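Local coordinates for protein vaginolysin (Gardnerella vaginalis, PDB 5IMY) that probably binds cholesterol in host membranes and acts as a secreted, pore-forming toxin of the cholesterol-dependent cytolysin family that lyses cells, at residues 79-82 with 83-87; 178-181 with 182-186. One frame throughout, in Å; residues are numbered along the deposited sequence.

Contact 1. Residues 79-82 with 83-87; sequences LSVT and SANDD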
loop_
_atom_site.group_PDB
_atom_site.type_symbol
_atom_site.label_atom_id
_atom_site.label_comp_id
_atom_site.label_asym_id
_atom_site.label_seq_id
_atom_site.Cartn_x
_atom_site.Cartn_y
_atom_site.Cartn_z
ATOM N N LEU A 79 -19.638 4.041 32.553
ATOM C CA LEU A 79 -18.406 3.844 33.303
ATOM C C LEU A 79 -18.436 2.520 34.054
ATOM O O LEU A 79 -19.481 2.085 34.543
ATOM C CB LEU A 79 -18.182 4.988 34.293
ATOM C CG LEU A 79 -17.855 6.353 33.684
ATOM C CD1 LEU A 79 -19.116 7.062 33.211
ATOM C CD2 LEU A 79 -17.095 7.213 34.687
ATOM N N SER A 80 -17.270 1.890 34.151
ATOM C CA SER A 80 -17.160 0.587 34.788
ATOM C C SER A 80 -17.176 0.717 36.306
ATOM O O SER A 80 -16.661 1.682 36.876
ATOM C CB SER A 80 -15.875 -0.119 34.354
ATOM O OG SER A 80 -15.913 -0.456 32.980
ATOM N N VAL A 81 -17.783 -0.272 36.956
ATOM C CA VAL A 81 -17.759 -0.402 38.408
ATOM C C VAL A 81 -16.646 -1.373 38.775
ATOM O O VAL A 81 -16.518 -2.442 38.165
ATOM C CB VAL A 81 -19.119 -0.883 38.947
ATOM C CG1 VAL A 81 -19.046 -1.149 40.446
ATOM C CG2 VAL A 81 -20.199 0.144 38.643
ATOM N N THR A 82 -15.844 -1.004 39.769
ATOM C CA THR A 82 -14.697 -1.794 40.187
ATOM C C THR A 82 -14.724 -1.966 41.698
ATOM O O THR A 82 -15.518 -1.342 42.407
ATOM C CB THR A 82 -13.376 -1.132 39.770
ATOM O OG1 THR A 82 -13.226 0.115 40.461
ATOM C CG2 THR A 82 -13.347 -0.884 38.273
ATOM N N SER A 83 -13.831 -2.827 42.189
ATOM C CA SER A 83 -13.658 -2.970 43.630
ATOM C C SER A 83 -13.210 -1.661 44.265
ATOM O O SER A 83 -13.560 -1.376 45.417
ATOM C CB SER A 83 -12.644 -4.074 43.926
ATOM O OG SER A 83 -12.404 -4.190 45.317
ATOM N N ALA A 84 -12.448 -0.850 43.530
ATOM C CA ALA A 84 -11.876 0.366 44.091
ATOM C C ALA A 84 -12.906 1.477 44.251
ATOM O O ALA A 84 -12.806 2.272 45.193
ATOM C CB ALA A 84 -10.724 0.857 43.212
ATOM N N ASN A 85 -13.892 1.558 43.356
ATOM C CA ASN A 85 -14.868 2.637 43.394
ATOM C C ASN A 85 -16.259 2.191 43.825
ATOM O O ASN A 85 -17.139 3.046 43.981
ATOM C CB ASN A 85 -14.960 3.323 42.017
ATOM C CG ASN A 85 -15.522 2.415 40.934
ATOM O OD1 ASN A 85 -16.351 1.543 41.193
ATOM N ND2 ASN A 85 -15.066 2.621 39.704
ATOM N N ASP A 86 -16.481 0.890 44.030
ATOM C CA ASP A 86 -17.797 0.421 44.449
ATOM C C ASP A 86 -18.268 1.130 45.711
ATOM O O ASP A 86 -19.476 1.268 45.930
ATOM C CB ASP A 86 -17.763 -1.094 44.675
ATOM C CG ASP A 86 -19.145 -1.690 44.854
ATOM O OD1 ASP A 86 -20.094 -1.207 44.202
ATOM O OD2 ASP A 86 -19.286 -2.647 45.647
ATOM N N ASP A 87 -17.333 1.591 46.547
ATOM C CA ASP A 87 -17.703 2.290 47.775
ATOM C C ASP A 87 -18.511 3.549 47.490
ATOM O O ASP A 87 -19.402 3.902 48.271
ATOM C CB ASP A 87 -16.448 2.655 48.569
ATOM C CG ASP A 87 -15.954 1.518 49.440
ATOM O OD1 ASP A 87 -16.795 0.812 50.036
ATOM O OD2 ASP A 87 -14.722 1.332 49.530
#
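The side chains of T82 and N85 cross at about a right angle, and each bonds to the backbone of the other residue. N85 OD1 accepts T82 N at 3.0 Å. The N-H points almost straight at the oxygen (178°), but the donor stands above the carbonyl plane of the amide, 38° out of it. In return T82 OG1 takes two weak bonds, from A84 N and from N85 N, each 3.3 Å long. A chi1 of 65° sets T82 OG1 between its own N and carbonyl carbon, facing these two N-H groups. The result is a reciprocal pair of side-chain-to-backbone links across a tight turn, between residues three apart. A weak bond from D86 N to T82 O, 2.9 Å, closes the turn further.

The other end of the N85 amide reaches back toward the strand. N85 ND2 gives a weak bond to S80 O at 3.4 Å, and it also bonds to the backbone oxygen of N104. The N104 side chain in turn donates to S80 O. V81 meets the same amide with one methyl. V81 CG1 touches N85 OD1 and D86 OD1, both at 3.9 Å, and V81 also packs on P347 and Y350 of strand 347-354. D86 OD1 carries a salt bridge to K139.

The amide of N85 is thus held at both ends, which should fix its rotation. One straight bond, T82 N to N85 OD1, and several weak ones hold the turn after strand 79-80.

Contact 2. Residues 178-181 with 182-186; sequences NQLK and AKFGA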
loop_
_atom_site.group_PDB
_atom_site.type_symbol
_atom_site.label_atom_id
_atom_site.label_comp_id
_atom_site.label_asym_id
_atom_site.label_seq_id
_atom_site.Cartn_x
_atom_site.Cartn_y
_atom_site.Cartn_z
ATOM N N ASN A 178 -1.572 2.826 27.046
ATOM C CA ASN A 178 -2.189 4.147 27.045
ATOM C C ASN A 178 -3.419 4.202 26.143
ATOM O O ASN A 178 -4.433 4.800 26.518
ATOM C CB ASN A 178 -1.166 5.202 26.624
ATOM C CG ASN A 178 -0.552 5.925 27.808
ATOM O OD1 ASN A 178 -0.730 5.526 28.960
ATOM N ND2 ASN A 178 0.180 6.998 27.528
ATOM N N GLN A 179 -3.357 3.596 24.953
ATOM C CA GLN A 179 -4.534 3.593 24.089
ATOM C C GLN A 179 -5.637 2.710 24.661
ATOM O O GLN A 179 -6.823 3.009 24.479
ATOM C CB GLN A 179 -4.160 3.144 22.675
ATOM C CG GLN A 179 -3.663 1.712 22.569
ATOM C CD GLN A 179 -4.646 0.787 21.870
ATOM O OE1 GLN A 179 -5.502 1.224 21.105
ATOM N NE2 GLN A 179 -4.520 -0.505 22.137
ATOM N N LEU A 180 -5.273 1.633 25.361
ATOM C CA LEU A 180 -6.282 0.794 26.001
ATOM C C LEU A 180 -6.904 1.498 27.201
ATOM O O LEU A 180 -8.106 1.348 27.459
ATOM C CB LEU A 180 -5.668 -0.543 26.418
ATOM C CG LEU A 180 -5.206 -1.447 25.272
ATOM C CD1 LEU A 180 -4.557 -2.708 25.818
ATOM C CD2 LEU A 180 -6.363 -1.804 24.348
ATOM N N LYS A 181 -6.109 2.262 27.952
ATOM C CA LYS A 181 -6.682 3.078 29.016
ATOM C C LYS A 181 -7.673 4.089 28.457
ATOM O O LYS A 181 -8.680 4.396 29.103
ATOM C CB LYS A 181 -5.567 3.778 29.801
ATOM C CG LYS A 181 -4.935 2.887 30.868
ATOM C CD LYS A 181 -3.507 3.291 31.226
ATOM C CE LYS A 181 -3.447 4.314 32.351
ATOM N NZ LYS A 181 -3.662 5.707 31.879
ATOM N N ALA A 182 -7.418 4.600 27.249
ATOM C CA ALA A 182 -8.357 5.520 26.617
ATOM C C ALA A 182 -9.613 4.802 26.141
ATOM O O ALA A 182 -10.688 5.410 26.089
ATOM C CB ALA A 182 -7.683 6.236 25.448
ATOM N N LYS A 183 -9.499 3.520 25.788
ATOM C CA LYS A 183 -10.658 2.755 25.341
ATOM C C LYS A 183 -11.473 2.229 26.517
ATOM O O LYS A 183 -12.707 2.300 26.498
ATOM C CB LYS A 183 -10.207 1.590 24.456
ATOM C CG LYS A 183 -11.332 0.664 23.982
ATOM C CD LYS A 183 -11.952 1.147 22.679
ATOM C CE LYS A 183 -13.361 0.600 22.500
ATOM N NZ LYS A 183 -13.955 1.001 21.194
ATOM N N PHE A 184 -10.806 1.706 27.545
ATOM C CA PHE A 184 -11.466 0.936 28.592
ATOM C C PHE A 184 -11.452 1.611 29.957
ATOM O O PHE A 184 -12.038 1.072 30.900
ATOM C CB PHE A 184 -10.816 -0.447 28.705
ATOM C CG PHE A 184 -11.043 -1.325 27.506
ATOM C CD1 PHE A 184 -12.320 -1.514 27.003
ATOM C CD2 PHE A 184 -9.982 -1.957 26.883
ATOM C CE1 PHE A 184 -12.533 -2.320 25.900
ATOM C CE2 PHE A 184 -10.189 -2.764 25.781
ATOM C CZ PHE A 184 -11.467 -2.944 25.289
ATOM N N GLY A 185 -10.805 2.766 30.096
ATOM C CA GLY A 185 -10.830 3.489 31.352
ATOM C C GLY A 185 -9.453 3.767 31.918
ATOM O O GLY A 185 -8.524 2.973 31.744
ATOM N N ALA A 186 -9.318 4.901 32.610
ATOM C CA ALA A 186 -8.030 5.301 33.164
ATOM C C ALA A 186 -7.437 4.243 34.083
ATOM O O ALA A 186 -6.222 4.248 34.309
ATOM C CB ALA A 186 -8.177 6.615 33.927
#
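L180 and F184 lie side by side one helical turn apart, pointing the same way. L180 CD2 meets F184 CE2 at 4.2 Å. Their backbones join too: F184 N donates to L180 O at 2.7 Å. K183 CG sits over the centre of one face of the F184 ring. On another side of the helix the K181 chain bends at chi3 (89°), which brings K181 CE to 3.4 Å from A186 O.

This is the C-terminal end of helix 177-184. G185 N still bonds to K181 O at 2.9 Å, and K181 CA makes a CH...O contact of 3.3 Å with G185 O. G185 then leaves the helix with a positive phi of 124°, at backbone angles that suit a residue without CB.

K181 O also accepts from the R42 side chain. F184 meets the ring of F188, with planes at about 30°, and L180 packs on A172 of strand 166-173. A182 rests on I72 and S365, while Q179 NE2 bonds to S173 O. Outside the contact, K183 NZ forms a salt bridge with an acidic side chain on the chain of another protein in the assembly.

In the fold
Contact 1 comes first along the chain and closes before contact 2 opens. Their centres are 16 Å apart; the nearest atoms are about 5 Å apart and do not touch. Strand 79-80 of contact 1 pairs with strand 347-354 in the large antiparallel sheet. Helix 177-184 of contact 2 packs on strand 166-173 of that sheet and on strands 62-76 and 363-389 of the long mixed sheet. D187, just past contact 2, touches T82 of contact 1. As in related cytolysins, the helices after strand 166-173 probably refold into a transmembrane hairpin during pore formation. Contact 2 would then lie in a part that moves.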